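Local coordinates for N-ACETYLMURAMOYL-L-ALANINE AMIDASE CwlV (Paenibacillus polymyxa, PDB 1JWQ), which probably hydrolyses the amide bond between N-acetylmuramic acid and L-alanine in peptidoglycan, using a zinc ion bound by its catalytic domain, at residues R98-F104 with T134-V139; A105-H109 with R121-Y125; G91-Y95 with H109-A113. All blocks are in the same frame, centred on the assembly; numbering follows the deposited sequence.

Contact 1: R98-F104 with T134-V139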
loop_
_atom_site.group_PDB
_atom_site.type_symbol
_atom_site.label_atom_id
_atom_site.label_comp_id
_atom_site.label_asym_id
_atom_site.label_seq_id
_atom_site.Cartn_x
_atom_site.Cartn_y
_atom_site.Cartn_z
ATOM N N ARG A 98 -4.037 11.630 -9.470
ATOM C CA ARG A 98 -4.936 11.991 -10.561
ATOM C C ARG A 98 -6.393 12.016 -10.134
ATOM O O ARG A 98 -6.808 11.274 -9.249
ATOM C CB ARG A 98 -4.766 11.016 -11.729
ATOM C CG ARG A 98 -3.454 11.185 -12.467
ATOM C CD ARG A 98 -3.152 10.002 -13.372
ATOM N NE ARG A 98 -2.869 8.787 -12.614
ATOM C CZ ARG A 98 -3.705 7.762 -12.490
ATOM N NH1 ARG A 98 -4.895 7.796 -13.079
ATOM N NH2 ARG A 98 -3.348 6.697 -11.779
ATOM N N SER A 99 -7.168 12.884 -10.771
ATOM C CA SER A 99 -8.584 13.003 -10.459
ATOM C C SER A 99 -9.307 11.660 -10.539
ATOM O O SER A 99 -10.118 11.332 -9.676
ATOM C CB SER A 99 -9.250 13.993 -11.421
ATOM O OG SER A 99 -10.650 14.035 -11.203
ATOM N N ALA A 100 -9.006 10.886 -11.578
ATOM C CA ALA A 100 -9.643 9.588 -11.789
ATOM C C ALA A 100 -9.361 8.564 -10.688
ATOM O O ALA A 100 -9.986 7.501 -10.652
ATOM C CB ALA A 100 -9.226 9.021 -13.149
ATOM N N SER A 101 -8.429 8.885 -9.793
ATOM C CA SER A 101 -8.070 7.989 -8.692
ATOM C C SER A 101 -8.716 8.391 -7.367
ATOM O O SER A 101 -8.658 7.643 -6.391
ATOM C CB SER A 101 -6.548 7.970 -8.495
ATOM O OG SER A 101 -5.870 7.494 -9.644
ATOM N N LYS A 102 -9.327 9.571 -7.323
ATOM C CA LYS A 102 -9.932 10.042 -6.080
ATOM C C LYS A 102 -11.048 9.161 -5.525
ATOM O O LYS A 102 -11.103 8.926 -4.317
ATOM C CB LYS A 102 -10.442 11.477 -6.249
ATOM C CG LYS A 102 -9.372 12.443 -6.736
ATOM C CD LYS A 102 -9.847 13.890 -6.687
ATOM C CE LYS A 102 -9.992 14.374 -5.251
ATOM N NZ LYS A 102 -10.382 15.810 -5.180
ATOM N N ALA A 103 -11.931 8.675 -6.393
ATOM C CA ALA A 103 -13.035 7.829 -5.943
ATOM C C ALA A 103 -12.479 6.600 -5.245
ATOM O O ALA A 103 -12.942 6.213 -4.175
ATOM C CB ALA A 103 -13.899 7.411 -7.126
ATOM N N PHE A 104 -11.476 5.992 -5.863
ATOM C CA PHE A 104 -10.847 4.809 -5.301
ATOM C C PHE A 104 -10.158 5.168 -3.981
ATOM O O PHE A 104 -10.258 4.430 -3.008
ATOM C CB PHE A 104 -9.850 4.235 -6.314
ATOM C CG PHE A 104 -9.100 3.023 -5.827
ATOM C CD1 PHE A 104 -9.715 2.076 -5.009
ATOM C CD2 PHE A 104 -7.786 2.814 -6.220
ATOM C CE1 PHE A 104 -9.019 0.932 -4.593
ATOM C CE2 PHE A 104 -7.082 1.680 -5.816
ATOM C CZ PHE A 104 -7.703 0.736 -4.998
ATOM N N THR A 134 0.560 5.938 -13.794
ATOM C CA THR A 134 -0.421 4.886 -14.028
ATOM C C THR A 134 -1.640 5.549 -14.660
ATOM O O THR A 134 -1.854 6.752 -14.485
ATOM C CB THR A 134 -0.828 4.202 -12.713
ATOM O OG1 THR A 134 -0.714 5.138 -11.635
ATOM C CG2 THR A 134 0.066 2.994 -12.445
ATOM N N THR A 135 -2.432 4.774 -15.397
ATOM C CA THR A 135 -3.614 5.316 -16.059
ATOM C C THR A 135 -4.925 4.810 -15.471
ATOM O O THR A 135 -5.997 5.258 -15.876
ATOM C CB THR A 135 -3.616 4.992 -17.561
ATOM O OG1 THR A 135 -3.700 3.573 -17.740
ATOM C CG2 THR A 135 -2.342 5.510 -18.221
ATOM N N MET A 136 -4.844 3.861 -14.543
ATOM C CA MET A 136 -6.042 3.340 -13.898
ATOM C C MET A 136 -6.071 3.920 -12.485
ATOM O O MET A 136 -5.086 4.515 -12.039
ATOM C CB MET A 136 -6.012 1.801 -13.836
ATOM C CG MET A 136 -4.995 1.193 -12.859
ATOM S SD MET A 136 -3.257 1.364 -13.341
ATOM C CE MET A 136 -3.281 0.641 -15.026
ATOM N N PRO A 137 -7.196 3.770 -11.765
ATOM C CA PRO A 137 -7.238 4.318 -10.404
ATOM C C PRO A 137 -6.045 3.789 -9.623
ATOM O O PRO A 137 -5.835 2.581 -9.544
ATOM C CB PRO A 137 -8.574 3.807 -9.874
ATOM C CG PRO A 137 -9.433 3.845 -11.103
ATOM C CD PRO A 137 -8.513 3.238 -12.160
ATOM N N ALA A 138 -5.257 4.696 -9.054
ATOM C CA ALA A 138 -4.066 4.286 -8.329
ATOM C C ALA A 138 -3.833 5.098 -7.075
ATOM O O ALA A 138 -3.874 6.326 -7.097
ATOM C CB ALA A 138 -2.840 4.389 -9.244
ATOM N N VAL A 139 -3.573 4.405 -5.978
ATOM C CA VAL A 139 -3.315 5.089 -4.724
ATOM C C VAL A 139 -2.071 4.530 -4.061
ATOM O O VAL A 139 -1.657 3.401 -4.331
ATOM C CB VAL A 139 -4.505 4.958 -3.752
ATOM C CG1 VAL A 139 -5.756 5.589 -4.373
ATOM C CG2 VAL A 139 -4.751 3.493 -3.418
HETATM O O HOH W 1 -3.441 8.480 -8.691
HETATM O O HOH W 2 -7.488 6.312 -13.661
#
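Arg98 and Ser101 reach from the turn before helix 102-116 to the backbone that enters strand 138-145, in the open alpha-beta-alpha fold of this amidase catalytic domain. The bend of the Arg98 chain at chi3 (-68°) turns the guanidinium across Thr134, whose side chain it meets at about a right angle. From there NH2 of Arg98 gives a nearly straight bond to Met136 O, 2.8 Å long with an angle of 163° at the hydrogen, and the acceptor lies close to the guanidinium plane. Its second bond, to Thr134 OG1, is weak; that hydroxyl is also bonded to Val130 O. Thr134 O and Thr135 CA cover one face of the guanidinium, while NE gives its hydrogen bond to Ile131 O, outside the two segments. A water joins Arg98 NH1 to Thr135 O.

Ser101 works on the strand itself. With OG anti to the carbonyl carbon (chi1 -61°), the hydroxyl accepts from Ala138 N at 2.9 Å, so a side chain supplies the partner for this backbone N-H where the strand begins. Beyond it, Phe104 completes the apolar part: its CB lies 3.8 Å from Pro137 CB, and its ring lies obliquely to Val139, with CE2 3.8 Å from CG2. Val75 and Val77 of strand 75-82 also touch this ring. A second water, also reached by Arg98 N, completes the polar half: it accepts from Ser101 OG at 2.8 Å and donates to Ala138 O at 2.7 Å.

Contact 2: A105-H109 with R121-Y125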
loop_
_atom_site.group_PDB
_atom_site.type_symbol
_atom_site.label_atom_id
_atom_site.label_comp_id
_atom_site.label_asym_id
_atom_site.label_seq_id
_atom_site.Cartn_x
_atom_site.Cartn_y
_atom_site.Cartn_z
ATOM N N ALA A 105 -9.463 6.300 -3.939
ATOM C CA ALA A 105 -8.799 6.701 -2.700
ATOM C C ALA A 105 -9.833 6.844 -1.580
ATOM O O ALA A 105 -9.599 6.421 -0.448
ATOM C CB ALA A 105 -8.051 8.020 -2.896
ATOM N N ASN A 106 -10.980 7.436 -1.900
ATOM C CA ASN A 106 -12.038 7.614 -0.907
ATOM C C ASN A 106 -12.537 6.269 -0.383
ATOM O O ASN A 106 -12.651 6.072 0.825
ATOM C CB ASN A 106 -13.218 8.397 -1.498
ATOM C CG ASN A 106 -12.882 9.856 -1.759
ATOM O OD1 ASN A 106 -12.258 10.518 -0.931
ATOM N ND2 ASN A 106 -13.313 10.370 -2.907
ATOM N N VAL A 107 -12.841 5.344 -1.288
ATOM C CA VAL A 107 -13.323 4.032 -0.866
ATOM C C VAL A 107 -12.223 3.307 -0.097
ATOM O O VAL A 107 -12.460 2.778 0.988
ATOM C CB VAL A 107 -13.775 3.178 -2.077
ATOM C CG1 VAL A 107 -14.180 1.773 -1.622
ATOM C CG2 VAL A 107 -14.952 3.860 -2.771
ATOM N N MET A 108 -11.014 3.291 -0.650
ATOM C CA MET A 108 -9.904 2.623 0.022
ATOM C C MET A 108 -9.713 3.147 1.445
ATOM O O MET A 108 -9.650 2.372 2.398
ATOM C CB MET A 108 -8.606 2.814 -0.769
ATOM C CG MET A 108 -7.366 2.291 -0.058
ATOM S SD MET A 108 -7.462 0.523 0.323
ATOM C CE MET A 108 -6.978 -0.156 -1.255
ATOM N N HIS A 109 -9.633 4.462 1.591
ATOM C CA HIS A 109 -9.430 5.059 2.907
ATOM C C HIS A 109 -10.535 4.675 3.887
ATOM O O HIS A 109 -10.280 4.470 5.069
ATOM C CB HIS A 109 -9.358 6.584 2.797
ATOM C CG HIS A 109 -8.668 7.235 3.954
ATOM N ND1 HIS A 109 -7.324 7.065 4.210
ATOM C CD2 HIS A 109 -9.138 8.044 4.936
ATOM C CE1 HIS A 109 -6.997 7.739 5.297
ATOM N NE2 HIS A 109 -8.079 8.342 5.756
ATOM N N ARG A 121 -4.741 10.518 9.112
ATOM C CA ARG A 121 -4.175 11.708 8.497
ATOM C C ARG A 121 -4.861 12.038 7.170
ATOM O O ARG A 121 -4.442 12.944 6.449
ATOM C CB ARG A 121 -2.669 11.533 8.302
ATOM C CG ARG A 121 -1.892 11.317 9.603
ATOM C CD ARG A 121 -0.415 11.120 9.299
ATOM N NE ARG A 121 0.130 12.300 8.641
ATOM C CZ ARG A 121 0.836 13.241 9.255
ATOM N NH1 ARG A 121 1.099 13.137 10.554
ATOM N NH2 ARG A 121 1.254 14.301 8.575
ATOM N N GLY A 122 -5.916 11.289 6.860
ATOM C CA GLY A 122 -6.696 11.529 5.659
ATOM C C GLY A 122 -6.144 11.166 4.296
ATOM O O GLY A 122 -5.129 10.476 4.165
ATOM N N ILE A 123 -6.852 11.644 3.275
ATOM C CA ILE A 123 -6.504 11.423 1.877
ATOM C C ILE A 123 -5.822 12.688 1.379
ATOM O O ILE A 123 -6.356 13.786 1.524
ATOM C CB ILE A 123 -7.769 11.141 1.047
ATOM C CG1 ILE A 123 -8.476 9.905 1.615
ATOM C CG2 ILE A 123 -7.405 10.926 -0.412
ATOM C CD1 ILE A 123 -9.880 9.686 1.078
ATOM N N ARG A 124 -4.643 12.529 0.791
ATOM C CA ARG A 124 -3.878 13.679 0.326
ATOM C C ARG A 124 -3.345 13.522 -1.088
ATOM O O ARG A 124 -3.223 12.412 -1.602
ATOM C CB ARG A 124 -2.692 13.900 1.266
ATOM C CG ARG A 124 -3.041 13.741 2.739
ATOM C CD ARG A 124 -1.819 13.922 3.623
ATOM N NE ARG A 124 -2.206 14.120 5.016
ATOM C CZ ARG A 124 -1.499 14.823 5.893
ATOM N NH1 ARG A 124 -0.363 15.394 5.519
ATOM N NH2 ARG A 124 -1.936 14.968 7.137
ATOM N N TYR A 125 -3.025 14.650 -1.711
ATOM C CA TYR A 125 -2.458 14.630 -3.043
ATOM C C TYR A 125 -0.979 14.330 -2.864
ATOM O O TYR A 125 -0.335 14.861 -1.959
ATOM C CB TYR A 125 -2.623 15.985 -3.740
ATOM C CG TYR A 125 -1.796 16.105 -5.002
ATOM C CD1 TYR A 125 -0.510 16.649 -4.973
ATOM C CD2 TYR A 125 -2.285 15.645 -6.218
ATOM C CE1 TYR A 125 0.265 16.730 -6.129
ATOM C CE2 TYR A 125 -1.519 15.719 -7.380
ATOM C CZ TYR A 125 -0.247 16.263 -7.327
ATOM O OH TYR A 125 0.505 16.336 -8.473
#
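Helix 105-109 runs nearly antiparallel to strand 121-125, at 158° between their directions, with the short axes 9.0 Å apart at closest approach and Ala105 CA nearest to Ile123 CA. This is the packing of a helix on the second strand of a beta-alpha-beta unit, in which helix 102-116 connects strand 92-96 to its parallel neighbour 120-125 at the sheet edge.

Ile123 carries most of the contact, and its branches divide the work. CG2, anti to the backbone N, points at Ala105, with Ala105 CB 3.9 Å away. CG1 leaves on the other branch and sits over one face of the His109 imidazole, 3.9 Å from the ring centroid and 27° off the normal, a CH-pi contact. The extended second torsion (168°) carries CD1 onward to the helix, where it lies 3.6 Å from His109 CB and meets Asn106 OD1 at 3.2 Å; the Asn106 and Ile123 side chains cross at about a right angle. Farther along the same imidazole face comes the backbone of Gly122, whose CA is 3.5 Å from His109 NE2.

The imidazole has polar partners at both nitrogens, Thr94 OG1 at ND1 and Asp120 OD2 at NE2. Asp120 OD2 also accepts from Gly122 N, so one carboxylate oxygen ties the ring to the start of the strand.

Between the two segments the contact is van der Waals and CH-pi in character, with the amide oxygen of Asn106 against a methyl and without a direct polar bond. The bonds to Thr94 and Asp120 restrict rotation of the imidazole, which presents a fixed face to Ile123; the nearby carboxylate would be expected to polarise the ring.

Contact 3: G91-Y95 with H109-A113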
loop_
_atom_site.group_PDB
_atom_site.type_symbol
_atom_site.label_atom_id
_atom_site.label_comp_id
_atom_site.label_asym_id
_atom_site.label_seq_id
_atom_site.Cartn_x
_atom_site.Cartn_y
_atom_site.Cartn_z
ATOM N N GLY A 91 0.570 8.263 12.182
ATOM C CA GLY A 91 -0.687 8.252 11.468
ATOM C C GLY A 91 -0.670 7.559 10.126
ATOM O O GLY A 91 0.380 7.239 9.571
ATOM N N THR A 92 -1.875 7.349 9.612
ATOM C CA THR A 92 -2.107 6.682 8.341
ATOM C C THR A 92 -2.547 7.691 7.279
ATOM O O THR A 92 -3.419 8.529 7.530
ATOM C CB THR A 92 -3.205 5.620 8.507
ATOM O OG1 THR A 92 -2.787 4.666 9.491
ATOM C CG2 THR A 92 -3.479 4.924 7.197
ATOM N N GLU A 93 -1.950 7.591 6.091
ATOM C CA GLU A 93 -2.270 8.487 4.985
ATOM C C GLU A 93 -2.503 7.707 3.685
ATOM O O GLU A 93 -1.861 6.672 3.442
ATOM C CB GLU A 93 -1.122 9.485 4.773
ATOM C CG GLU A 93 -0.397 9.881 6.060
ATOM C CD GLU A 93 0.854 10.716 5.817
ATOM O OE1 GLU A 93 1.476 10.585 4.736
ATOM O OE2 GLU A 93 1.239 11.503 6.717
ATOM N N THR A 94 -3.414 8.224 2.859
ATOM C CA THR A 94 -3.746 7.622 1.572
ATOM C C THR A 94 -3.519 8.710 0.541
ATOM O O THR A 94 -4.039 9.808 0.691
ATOM C CB THR A 94 -5.207 7.192 1.507
ATOM O OG1 THR A 94 -5.436 6.140 2.455
ATOM C CG2 THR A 94 -5.533 6.694 0.096
ATOM N N TYR A 95 -2.726 8.410 -0.482
ATOM C CA TYR A 95 -2.413 9.378 -1.531
ATOM C C TYR A 95 -2.969 9.029 -2.906
ATOM O O TYR A 95 -3.062 7.859 -3.276
ATOM C CB TYR A 95 -0.902 9.518 -1.690
ATOM C CG TYR A 95 -0.202 10.153 -0.524
ATOM C CD1 TYR A 95 0.268 9.387 0.541
ATOM C CD2 TYR A 95 0.003 11.529 -0.494
ATOM C CE1 TYR A 95 0.935 9.982 1.609
ATOM C CE2 TYR A 95 0.664 12.131 0.561
ATOM C CZ TYR A 95 1.129 11.357 1.607
ATOM O OH TYR A 95 1.808 11.958 2.640
ATOM N N HIS A 109 -9.633 4.462 1.591
ATOM C CA HIS A 109 -9.430 5.059 2.907
ATOM C C HIS A 109 -10.535 4.675 3.887
ATOM O O HIS A 109 -10.280 4.470 5.069
ATOM C CB HIS A 109 -9.358 6.584 2.797
ATOM C CG HIS A 109 -8.668 7.235 3.954
ATOM N ND1 HIS A 109 -7.324 7.065 4.210
ATOM C CD2 HIS A 109 -9.138 8.044 4.936
ATOM C CE1 HIS A 109 -6.997 7.739 5.297
ATOM N NE2 HIS A 109 -8.079 8.342 5.756
ATOM N N LYS A 110 -11.761 4.584 3.382
ATOM C CA LYS A 110 -12.922 4.228 4.198
ATOM C C LYS A 110 -12.716 2.919 4.967
ATOM O O LYS A 110 -13.109 2.800 6.129
ATOM C CB LYS A 110 -14.163 4.110 3.305
ATOM C CG LYS A 110 -15.468 3.842 4.050
ATOM C CD LYS A 110 -16.632 3.681 3.080
ATOM C CE LYS A 110 -17.977 3.727 3.803
ATOM N NZ LYS A 110 -18.045 2.786 4.953
ATOM N N TYR A 111 -12.091 1.939 4.327
ATOM C CA TYR A 111 -11.868 0.648 4.975
ATOM C C TYR A 111 -10.457 0.463 5.506
ATOM O O TYR A 111 -10.231 -0.220 6.509
ATOM C CB TYR A 111 -12.203 -0.480 4.001
ATOM C CG TYR A 111 -13.630 -0.412 3.525
ATOM C CD1 TYR A 111 -13.963 0.271 2.354
ATOM C CD2 TYR A 111 -14.660 -0.967 4.282
ATOM C CE1 TYR A 111 -15.293 0.402 1.953
ATOM C CE2 TYR A 111 -15.985 -0.842 3.893
ATOM C CZ TYR A 111 -16.294 -0.156 2.730
ATOM O OH TYR A 111 -17.610 -0.022 2.350
ATOM N N PHE A 112 -9.509 1.086 4.825
ATOM C CA PHE A 112 -8.104 1.003 5.189
ATOM C C PHE A 112 -7.759 1.762 6.477
ATOM O O PHE A 112 -7.180 1.195 7.407
ATOM C CB PHE A 112 -7.279 1.524 4.005
ATOM C CG PHE A 112 -5.861 1.866 4.340
ATOM C CD1 PHE A 112 -5.350 3.119 4.014
ATOM C CD2 PHE A 112 -5.022 0.936 4.944
ATOM C CE1 PHE A 112 -4.027 3.441 4.282
ATOM C CE2 PHE A 112 -3.695 1.250 5.216
ATOM C CZ PHE A 112 -3.196 2.500 4.885
ATOM N N ALA A 113 -8.127 3.037 6.534
ATOM C CA ALA A 113 -7.819 3.870 7.690
ATOM C C ALA A 113 -8.279 3.318 9.043
ATOM O O ALA A 113 -7.484 3.209 9.974
ATOM C CB ALA A 113 -8.381 5.279 7.473
#
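Thr94 OG1 and His109 ND1 meet at 2.7 Å, a short hydrogen bond in which either atom could be the donor, and they join strand 92-95 to helix 109-113 within the beta-alpha-beta unit of strands 92-96 and 120-125. The two short axes run close to antiparallel, at 152°, and approach to 9.4 Å.

The tight part gathers around Thr92, Thr94 and Phe112, all buried. Thr94 OG1 lies near the imidazole plane, at the ring's edge, and the same oxygen lies at the edge of the Phe112 ring, 3.4 Å from CD1. The Thr94 chi1 of -65° turns the hydroxyl to the helix and sets CG2 anti to the backbone N. Thr92 is built alike, but here the methyl does the touching: CG2 meets Phe112 CE1 at 3.3 Å, obliquely to the ring. Its hydroxyl instead bonds to Val143 O and Thr116 OG1. Within the helix, Ala113 CB stands 3.5 Å above the centre of the His109 ring. Leu141 of strand 138-145, with Val164 and Ile168 of helix 158-176, also packs on Phe112.

The loose side belongs to the outer helix surface, where the exposed Lys110 and the partly exposed Tyr111 make no contact with the strand. The far face of the strand is not loose: buried Glu93 points its CB away from the helix and gives its carboxylate to Arg121, in a salt bridge, and to Tyr145 OH.

Strand and helix are thus joined by one direct polar link, the buried Thr94 hydroxyl, set among methyl and ring contacts. The imidazole it holds is sandwiched, with Ala113 CB on the face opposite the one Ile123 covers.

All three contacts use helix 102-116 against one mixed sheet. Contacts 2 and 3 share His109, and their centres are 5 Å apart. They meet through Arg124 N and Thr94 O, 2.8 Å apart, a probable hydrogen bond between neighbouring strands. Contact 1 lies at the start of the helix, its centre 11 Å from that of contact 2, and touches it where Val139 CG1 is 3.6 Å from Ala105 CA. The centres of contacts 1 and 3 are 15 Å apart, with Val139 CB 3.3 Å from Tyr95 O. The zinc ion, held by His10, Glu26 and His80, is about 10 Å from the Glu93 side chain and about 13 Å from that of Val139.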